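Long-range contacts in sorting nexin GRD19 (Saccharomyces cerevisiae, PDB 1OCS), which binds phosphatidylinositol 3-phosphate through its PX domain and helps retrieve late Golgi membrane proteins from the prevacuolar compartment: residues Lys44-Asn49 and Phe57-Ile62; Pro69-Arg74 and Val150-Ile155. All blocks are in the same frame, centred on the assembly; numbering follows the deposited sequence.

Contact 1: residues Lys44-Asn49 and Phe57-Ile62; sequences KTHIPN and FTDYEI
H46 and F57 bury the most surface here, their rings lying in an offset stack with centroids 4.4 Å apart and planes at 21°. CD2 of H46 sits over one face of the phenyl ring, toward its rim, 3.3 Å from F57 CZ. With CG between its backbone N and carbonyl carbon (chi1 77°), F57 turns its ring across to the neighbouring strand, onto the imidazole. D59 meets that imidazole at its edge: H46 NE2 donates to D59 OD2 over 2.9 Å. OD2 lies in the imidazole plane, while NE2 comes to it from above the carboxylate plane. The same OD2 is salt-bridged to R79. Beneath these side chains the antiparallel hairpin pairs K44 with D59, K44 N reaching D59 O at 3.0 Å and D59 N returning to K44 O; H46 N adds a bond to F57 O. T45 and T58 occupy the other face of the sheet, toward helix 121-139. With alanine replacing H46, D59 OD2 would probably keep R79 but lose its N-H partner, and the F57 ring would be likely to turn more freely. F57 also makes a cation-pi contact with R81, so the stack probably helps position a ring lying against a lipid-binding arginine.

Contact 2: residues Pro69-Arg74 and Val150-Ile155; sequences PSFHKR and VLVRFI
V152 and F71 make the main apolar contact, a CH-pi interaction in which methyl CG2 of V152 stands over the centre of the phenyl ring, 4.0 Å from the F71 centroid and 13° off the ring normal. The F71 ring gets there with CG anti to its own carbonyl carbon (chi1 -73°), which swings it toward the helix. I155, one turn along the helix, takes the edge instead of the face: its CD1 lies near the ring plane, 3.8 Å from F71 CE2, and its CG2 lies 4.0 Å from that same ring carbon, CE2 of F71. The phenyl group is thus held on a face and at an edge by two residues of one helical surface. F71 also touches L36 and T66 of the sheet, while I155 rests on I38 and C64. This is the PX-domain arrangement of a three-stranded antiparallel sheet packed against helices, and the loop between strands 57-66 and 75-81 here packs against one side of helix 149-156. The polar atoms of S70 meet the V152 methyls. Both methyls approach the S70 carbonyl, V152 CG2 at 3.6 Å and CG1 at 3.7 Å from S70 O. The hydroxyl of S70 also lies alongside, OG 3.9 Å from V152 CG2, but its hydrogen bond is to the backbone oxygen of Q145. H72 contributes more lightly, its CD2 4.1 Å from V152 CG1. A hydrogen bond between the loop and the helix runs from H72 N to the carboxylate of E156, the residue after I155.

From the N terminus, strand 36-46 runs into contact 1, which closes the short loop between it and strand 57-66, the first hairpin of the sheet. The chain then follows strand 57-66 to the loop holding P69-R74, returns along strand 75-81, and passes through the helices before V150-I155 closes contact 2 across 75 intervening residues. The two contacts neither nest nor cross: they follow in series, their centres about 24 Å apart. Contact 1 joins two strands, whereas contact 2 ties a loop of the sheet to helix 149-156. Strand 57-66 carries one half of contact 1 and leads toward the loop of contact 2; I62 on it packs on the helix, I62 CD1 lying 3.5 Å from F154 CE2.

Contact 1: residues Lys44-Asn49 and Phe57-Ile62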
ATOM      1  N   LYS A  44       1.114  12.519   5.389  1.00 20.45           N
ATOM      2  CA  LYS A  44       1.581  13.884   5.187  1.00 23.26           C
ATOM      3  C   LYS A  44       0.821  14.605   4.081  1.00 22.91           C
ATOM      4  O   LYS A  44       0.687  14.095   2.968  1.00 20.90           O
ATOM      5  CB  LYS A  44       3.077  13.894   4.847  1.00 24.94           C
ATOM      6  CG  LYS A  44       3.997  13.650   6.039  1.00 31.85           C
ATOM      7  CD  LYS A  44       5.426  13.319   5.598  1.00 34.79           C
ATOM      8  CE  LYS A  44       6.067  14.439   4.788  1.00 38.36           C
ATOM      9  NZ  LYS A  44       7.402  14.029   4.251  1.00 40.83           N
ATOM     10  N   THR A  45       0.315  15.792   4.394  1.00 22.09           N
ATOM     11  CA  THR A  45      -0.379  16.589   3.400  1.00 22.14           C
ATOM     12  C   THR A  45       0.624  17.631   2.947  1.00 24.57           C
ATOM     13  O   THR A  45       1.110  18.438   3.744  1.00 25.39           O
ATOM     14  CB  THR A  45      -1.622  17.263   3.979  1.00 20.59           C
ATOM     15  OG1 THR A  45      -2.603  16.257   4.248  1.00 19.43           O
ATOM     16  CG2 THR A  45      -2.203  18.276   2.987  1.00 22.00           C
ATOM     17  N   HIS A  46       0.945  17.594   1.661  1.00 25.00           N
ATOM     18  CA  HIS A  46       1.917  18.501   1.080  1.00 28.54           C
ATOM     19  C   HIS A  46       1.310  19.834   0.671  1.00 30.54           C
ATOM     20  O   HIS A  46       0.583  19.932  -0.317  1.00 29.67           O
ATOM     21  CB  HIS A  46       2.580  17.800  -0.100  1.00 28.48           C
ATOM     22  CG  HIS A  46       3.195  16.488   0.275  1.00 31.99           C
ATOM     23  ND1 HIS A  46       4.490  16.377   0.733  1.00 33.54           N
ATOM     24  CD2 HIS A  46       2.663  15.245   0.349  1.00 31.54           C
ATOM     25  CE1 HIS A  46       4.729  15.123   1.073  1.00 34.25           C
ATOM     26  NE2 HIS A  46       3.636  14.415   0.851  1.00 31.76           N
ATOM     27  N   ILE A  47       1.623  20.853   1.463  1.00 33.30           N
ATOM     28  CA  ILE A  47       1.133  22.206   1.253  1.00 36.38           C
ATOM     29  C   ILE A  47       1.946  22.926   0.180  1.00 37.90           C
ATOM     30  O   ILE A  47       3.173  22.973   0.237  1.00 37.71           O
ATOM     31  CB  ILE A  47       1.185  22.997   2.585  1.00 38.28           C
ATOM     32  CG1 ILE A  47       0.197  22.373   3.580  1.00 38.30           C
ATOM     33  CG2 ILE A  47       0.873  24.468   2.348  1.00 39.76           C
ATOM     34  CD1 ILE A  47       0.212  23.004   4.957  1.00 40.79           C
ATOM     35  N   PRO A  48       1.264  23.486  -0.829  1.00 39.42           N
ATOM     36  CA  PRO A  48       1.961  24.197  -1.902  1.00 40.83           C
ATOM     37  C   PRO A  48       2.537  25.518  -1.403  1.00 41.92           C
ATOM     38  O   PRO A  48       1.900  26.220  -0.619  1.00 41.38           O
ATOM     39  CB  PRO A  48       0.867  24.392  -2.943  1.00 40.48           C
ATOM     40  CG  PRO A  48      -0.348  24.590  -2.090  1.00 41.05           C
ATOM     41  CD  PRO A  48      -0.194  23.509  -1.043  1.00 39.44           C
ATOM     42  N   ASN A  49       3.743  25.843  -1.850  1.00 43.66           N
ATOM     43  CA  ASN A  49       4.391  27.084  -1.444  1.00 46.47           C
ATOM     44  C   ASN A  49       4.425  28.083  -2.597  1.00 47.97           C
ATOM     45  O   ASN A  49       4.614  29.282  -2.386  1.00 48.85           O
ATOM     46  CB  ASN A  49       5.813  26.802  -0.954  1.00 46.15           C
ATOM     47  CG  ASN A  49       5.843  25.853   0.233  1.00 47.14           C
ATOM     48  OD1 ASN A  49       5.171  26.080   1.241  1.00 46.35           O
ATOM     49  ND2 ASN A  49       6.624  24.784   0.118  1.00 47.17           N
ATOM     50  N   PHE A  57      -1.826  17.687  -1.761  1.00 18.85           N
ATOM     51  CA  PHE A  57      -2.181  16.273  -1.738  1.00 19.66           C
ATOM     52  C   PHE A  57      -1.588  15.601  -0.509  1.00 20.47           C
ATOM     53  O   PHE A  57      -0.701  16.154   0.146  1.00 20.05           O
ATOM     54  CB  PHE A  57      -1.653  15.581  -3.005  1.00 18.76           C
ATOM     55  CG  PHE A  57      -0.167  15.290  -2.974  1.00 20.95           C
ATOM     56  CD1 PHE A  57       0.304  14.029  -2.610  1.00 20.03           C
ATOM     57  CD2 PHE A  57       0.760  16.277  -3.304  1.00 20.26           C
ATOM     58  CE1 PHE A  57       1.675  13.755  -2.577  1.00 20.96           C
ATOM     59  CE2 PHE A  57       2.131  16.015  -3.273  1.00 20.95           C
ATOM     60  CZ  PHE A  57       2.591  14.751  -2.911  1.00 20.42           C
ATOM     61  N   THR A  58      -2.083  14.413  -0.181  1.00 20.80           N
ATOM     62  CA  THR A  58      -1.525  13.698   0.955  1.00 18.83           C
ATOM     63  C   THR A  58      -1.128  12.284   0.567  1.00 18.05           C
ATOM     64  O   THR A  58      -1.754  11.647  -0.288  1.00 15.94           O
ATOM     65  CB  THR A  58      -2.491  13.662   2.185  1.00 21.21           C
ATOM     66  OG1 THR A  58      -2.891  12.319   2.453  1.00 25.45           O
ATOM     67  CG2 THR A  58      -3.707  14.523   1.960  1.00 14.59           C
ATOM     68  N   ASP A  59      -0.034  11.814   1.149  1.00 16.75           N
ATOM     69  CA  ASP A  59       0.398  10.457   0.880  1.00 16.61           C
ATOM     70  C   ASP A  59       0.775   9.814   2.200  1.00 17.22           C
ATOM     71  O   ASP A  59       0.864  10.493   3.230  1.00 17.23           O
ATOM     72  CB  ASP A  59       1.544  10.418  -0.143  1.00 16.19           C
ATOM     73  CG  ASP A  59       2.767  11.197   0.294  1.00 18.26           C
ATOM     74  OD1 ASP A  59       3.695  11.295  -0.534  1.00 18.77           O
ATOM     75  OD2 ASP A  59       2.808  11.702   1.438  1.00 17.92           O
ATOM     76  N   TYR A  60       0.962   8.503   2.175  1.00 16.31           N
ATOM     77  CA  TYR A  60       1.269   7.749   3.376  1.00 16.28           C
ATOM     78  C   TYR A  60       2.537   6.942   3.202  1.00 17.09           C
ATOM     79  O   TYR A  60       2.852   6.490   2.103  1.00 16.49           O
ATOM     80  CB  TYR A  60       0.107   6.802   3.690  1.00 16.53           C
ATOM     81  CG  TYR A  60      -1.240   7.490   3.689  1.00 17.63           C
ATOM     82  CD1 TYR A  60      -1.831   7.910   2.495  1.00 16.51           C
ATOM     83  CD2 TYR A  60      -1.896   7.776   4.886  1.00 18.27           C
ATOM     84  CE1 TYR A  60      -3.038   8.604   2.491  1.00 16.75           C
ATOM     85  CE2 TYR A  60      -3.106   8.468   4.894  1.00 20.12           C
ATOM     86  CZ  TYR A  60      -3.668   8.882   3.695  1.00 18.65           C
ATOM     87  OH  TYR A  60      -4.840   9.598   3.702  1.00 18.86           O
ATOM     88  N   GLU A  61       3.262   6.758   4.294  1.00 16.65           N
ATOM     89  CA  GLU A  61       4.484   5.981   4.236  1.00 17.71           C
ATOM     90  C   GLU A  61       4.207   4.507   4.516  1.00 16.82           C
ATOM     91  O   GLU A  61       3.444   4.158   5.420  1.00 15.79           O
ATOM     92  CB  GLU A  61       5.505   6.499   5.254  1.00 19.28           C
ATOM     93  CG  GLU A  61       6.774   5.664   5.314  1.00 24.69           C
ATOM     94  CD  GLU A  61       7.758   6.173   6.349  1.00 26.02           C
ATOM     95  OE1 GLU A  61       8.238   7.311   6.199  1.00 30.31           O
ATOM     96  OE2 GLU A  61       8.048   5.436   7.310  1.00 26.71           O
ATOM     97  N   ILE A  62       4.809   3.647   3.705  1.00 15.34           N
ATOM     98  CA  ILE A  62       4.686   2.217   3.902  1.00 15.75           C
ATOM     99  C   ILE A  62       6.087   1.753   4.289  1.00 15.51           C
ATOM    100  O   ILE A  62       7.056   2.014   3.575  1.00 15.64           O
ATOM    101  CB  ILE A  62       4.269   1.471   2.617  1.00 16.78           C
ATOM    102  CG1 ILE A  62       2.898   1.960   2.133  1.00 18.08           C
ATOM    103  CG2 ILE A  62       4.202  -0.033   2.899  1.00 17.43           C
ATOM    104  CD1 ILE A  62       2.397   1.232   0.897  1.00 19.16           C
TER

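Contact 2: residues Pro69-Arg74 and Val150-Ile155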
ATOM      1  N   PRO A  69      11.676 -14.632  -0.511  1.00 16.00           N
ATOM      2  CA  PRO A  69      12.462 -14.747  -1.744  1.00 16.71           C
ATOM      3  C   PRO A  69      11.969 -13.930  -2.936  1.00 17.08           C
ATOM      4  O   PRO A  69      12.732 -13.680  -3.868  1.00 17.58           O
ATOM      5  CB  PRO A  69      12.455 -16.253  -2.020  1.00 17.48           C
ATOM      6  CG  PRO A  69      11.167 -16.704  -1.423  1.00 17.70           C
ATOM      7  CD  PRO A  69      11.130 -15.941  -0.117  1.00 16.87           C
ATOM      8  N   SER A  70      10.706 -13.511  -2.919  1.00 16.05           N
ATOM      9  CA  SER A  70      10.178 -12.721  -4.032  1.00 16.29           C
ATOM     10  C   SER A  70      10.615 -11.262  -3.950  1.00 15.95           C
ATOM     11  O   SER A  70      10.520 -10.527  -4.933  1.00 15.33           O
ATOM     12  CB  SER A  70       8.645 -12.796  -4.079  1.00 16.64           C
ATOM     13  OG  SER A  70       8.076 -12.367  -2.857  1.00 21.01           O
ATOM     14  N   PHE A  71      11.088 -10.844  -2.778  1.00 15.65           N
ATOM     15  CA  PHE A  71      11.536  -9.467  -2.593  1.00 17.07           C
ATOM     16  C   PHE A  71      13.031  -9.343  -2.875  1.00 18.97           C
ATOM     17  O   PHE A  71      13.758 -10.332  -2.821  1.00 17.67           O
ATOM     18  CB  PHE A  71      11.211  -8.983  -1.178  1.00 15.34           C
ATOM     19  CG  PHE A  71       9.746  -8.716  -0.956  1.00 14.22           C
ATOM     20  CD1 PHE A  71       8.835  -9.764  -0.876  1.00 14.76           C
ATOM     21  CD2 PHE A  71       9.273  -7.410  -0.847  1.00 12.98           C
ATOM     22  CE1 PHE A  71       7.475  -9.519  -0.690  1.00 15.14           C
ATOM     23  CE2 PHE A  71       7.915  -7.155  -0.660  1.00 12.47           C
ATOM     24  CZ  PHE A  71       7.015  -8.210  -0.581  1.00 13.43           C
ATOM     25  N   HIS A  72      13.482  -8.123  -3.162  1.00 18.69           N
ATOM     26  CA  HIS A  72      14.880  -7.879  -3.510  1.00 18.62           C
ATOM     27  C   HIS A  72      15.737  -7.241  -2.417  1.00 19.18           C
ATOM     28  O   HIS A  72      16.955  -7.155  -2.553  1.00 18.34           O
ATOM     29  CB  HIS A  72      14.936  -7.018  -4.774  1.00 18.88           C
ATOM     30  CG  HIS A  72      14.075  -7.534  -5.885  1.00 19.15           C
ATOM     31  ND1 HIS A  72      14.467  -8.559  -6.718  1.00 21.55           N
ATOM     32  CD2 HIS A  72      12.814  -7.209  -6.257  1.00 18.49           C
ATOM     33  CE1 HIS A  72      13.486  -8.844  -7.556  1.00 20.68           C
ATOM     34  NE2 HIS A  72      12.471  -8.040  -7.295  1.00 20.72           N
ATOM     35  N   LYS A  73      15.103  -6.777  -1.347  1.00 18.38           N
ATOM     36  CA  LYS A  73      15.833  -6.177  -0.239  1.00 18.72           C
ATOM     37  C   LYS A  73      15.047  -6.378   1.052  1.00 18.65           C
ATOM     38  O   LYS A  73      13.847  -6.642   1.017  1.00 17.77           O
ATOM     39  CB  LYS A  73      16.117  -4.691  -0.515  1.00 20.33           C
ATOM     40  CG  LYS A  73      14.918  -3.825  -0.855  1.00 23.80           C
ATOM     41  CD  LYS A  73      15.381  -2.605  -1.654  1.00 26.18           C
ATOM     42  CE  LYS A  73      14.322  -1.527  -1.733  1.00 27.98           C
ATOM     43  NZ  LYS A  73      14.185  -0.803  -0.437  1.00 30.11           N
ATOM     44  N   ARG A  74      15.734  -6.274   2.185  1.00 17.38           N
ATOM     45  CA  ARG A  74      15.114  -6.498   3.484  1.00 16.41           C
ATOM     46  C   ARG A  74      14.164  -5.399   3.912  1.00 16.74           C
ATOM     47  O   ARG A  74      13.050  -5.673   4.353  1.00 17.68           O
ATOM     48  CB  ARG A  74      16.202  -6.677   4.549  1.00 17.40           C
ATOM     49  CG  ARG A  74      15.706  -6.981   5.969  1.00 17.60           C
ATOM     50  CD  ARG A  74      16.910  -7.198   6.891  1.00 18.24           C
ATOM     51  NE  ARG A  74      16.570  -7.562   8.265  1.00 18.12           N
ATOM     52  CZ  ARG A  74      16.199  -8.775   8.668  1.00 18.44           C
ATOM     53  NH1 ARG A  74      16.101  -9.779   7.806  1.00 15.52           N
ATOM     54  NH2 ARG A  74      15.950  -8.988   9.952  1.00 19.88           N
ATOM     55  N   VAL A 150       3.197  -7.785  -8.353  1.00 16.86           N
ATOM     56  CA  VAL A 150       2.666  -6.445  -8.111  1.00 17.74           C
ATOM     57  C   VAL A 150       2.831  -6.048  -6.646  1.00 16.42           C
ATOM     58  O   VAL A 150       3.149  -4.896  -6.345  1.00 16.32           O
ATOM     59  CB  VAL A 150       1.168  -6.345  -8.498  1.00 18.86           C
ATOM     60  CG1 VAL A 150       0.634  -4.962  -8.157  1.00 19.80           C
ATOM     61  CG2 VAL A 150       1.000  -6.610  -9.988  1.00 19.63           C
ATOM     62  N   LEU A 151       2.609  -7.000  -5.742  1.00 15.60           N
ATOM     63  CA  LEU A 151       2.748  -6.758  -4.303  1.00 15.14           C
ATOM     64  C   LEU A 151       4.163  -6.234  -4.033  1.00 14.68           C
ATOM     65  O   LEU A 151       4.355  -5.226  -3.347  1.00 12.44           O
ATOM     66  CB  LEU A 151       2.563  -8.067  -3.531  1.00 15.70           C
ATOM     67  CG  LEU A 151       2.038  -8.140  -2.090  1.00 20.58           C
ATOM     68  CD1 LEU A 151       2.700  -9.340  -1.416  1.00 18.00           C
ATOM     69  CD2 LEU A 151       2.298  -6.866  -1.314  1.00 15.48           C
ATOM     70  N   VAL A 152       5.154  -6.940  -4.573  1.00 14.77           N
ATOM     71  CA  VAL A 152       6.555  -6.559  -4.387  1.00 16.03           C
ATOM     72  C   VAL A 152       6.855  -5.159  -4.916  1.00 15.20           C
ATOM     73  O   VAL A 152       7.467  -4.347  -4.228  1.00 15.70           O
ATOM     74  CB  VAL A 152       7.513  -7.561  -5.088  1.00 16.06           C
ATOM     75  CG1 VAL A 152       8.968  -7.145  -4.844  1.00 16.64           C
ATOM     76  CG2 VAL A 152       7.277  -8.968  -4.562  1.00 16.57           C
ATOM     77  N   ARG A 153       6.419  -4.876  -6.139  1.00 17.10           N
ATOM     78  CA  ARG A 153       6.667  -3.570  -6.738  1.00 17.65           C
ATOM     79  C   ARG A 153       6.004  -2.450  -5.946  1.00 15.97           C
ATOM     80  O   ARG A 153       6.600  -1.393  -5.738  1.00 16.65           O
ATOM     81  CB  ARG A 153       6.170  -3.540  -8.187  1.00 22.14           C
ATOM     82  CG  ARG A 153       6.627  -2.303  -8.962  1.00 30.00           C
ATOM     83  CD  ARG A 153       6.357  -2.453 -10.456  1.00 36.72           C
ATOM     84  NE  ARG A 153       5.065  -1.899 -10.855  1.00 42.79           N
ATOM     85  CZ  ARG A 153       4.813  -0.598 -10.950  1.00 45.36           C
ATOM     86  NH1 ARG A 153       5.766   0.287 -10.676  1.00 46.66           N
ATOM     87  NH2 ARG A 153       3.610  -0.178 -11.323  1.00 47.14           N
ATOM     88  N   PHE A 154       4.771  -2.679  -5.503  1.00 15.37           N
ATOM     89  CA  PHE A 154       4.037  -1.670  -4.738  1.00 14.61           C
ATOM     90  C   PHE A 154       4.759  -1.306  -3.449  1.00 14.99           C
ATOM     91  O   PHE A 154       4.710  -0.162  -2.990  1.00 14.88           O
ATOM     92  CB  PHE A 154       2.640  -2.173  -4.387  1.00 13.77           C
ATOM     93  CG  PHE A 154       1.790  -1.148  -3.681  1.00 15.69           C
ATOM     94  CD1 PHE A 154       1.359  -0.003  -4.351  1.00 15.01           C
ATOM     95  CD2 PHE A 154       1.420  -1.327  -2.348  1.00 14.69           C
ATOM     96  CE1 PHE A 154       0.570   0.950  -3.704  1.00 14.90           C
ATOM     97  CE2 PHE A 154       0.633  -0.379  -1.692  1.00 16.05           C
ATOM     98  CZ  PHE A 154       0.206   0.763  -2.374  1.00 13.65           C
ATOM     99  N   ILE A 155       5.421  -2.295  -2.862  1.00 15.84           N
ATOM    100  CA  ILE A 155       6.152  -2.100  -1.617  1.00 14.36           C
ATOM    101  C   ILE A 155       7.569  -1.549  -1.813  1.00 15.00           C
ATOM    102  O   ILE A 155       8.025  -0.719  -1.031  1.00 14.42           O
ATOM    103  CB  ILE A 155       6.240  -3.442  -0.840  1.00 15.42           C
ATOM    104  CG1 ILE A 155       4.859  -3.800  -0.279  1.00 12.75           C
ATOM    105  CG2 ILE A 155       7.301  -3.357   0.267  1.00 13.38           C
ATOM    106  CD1 ILE A 155       4.769  -5.207   0.286  1.00 13.13           C
TER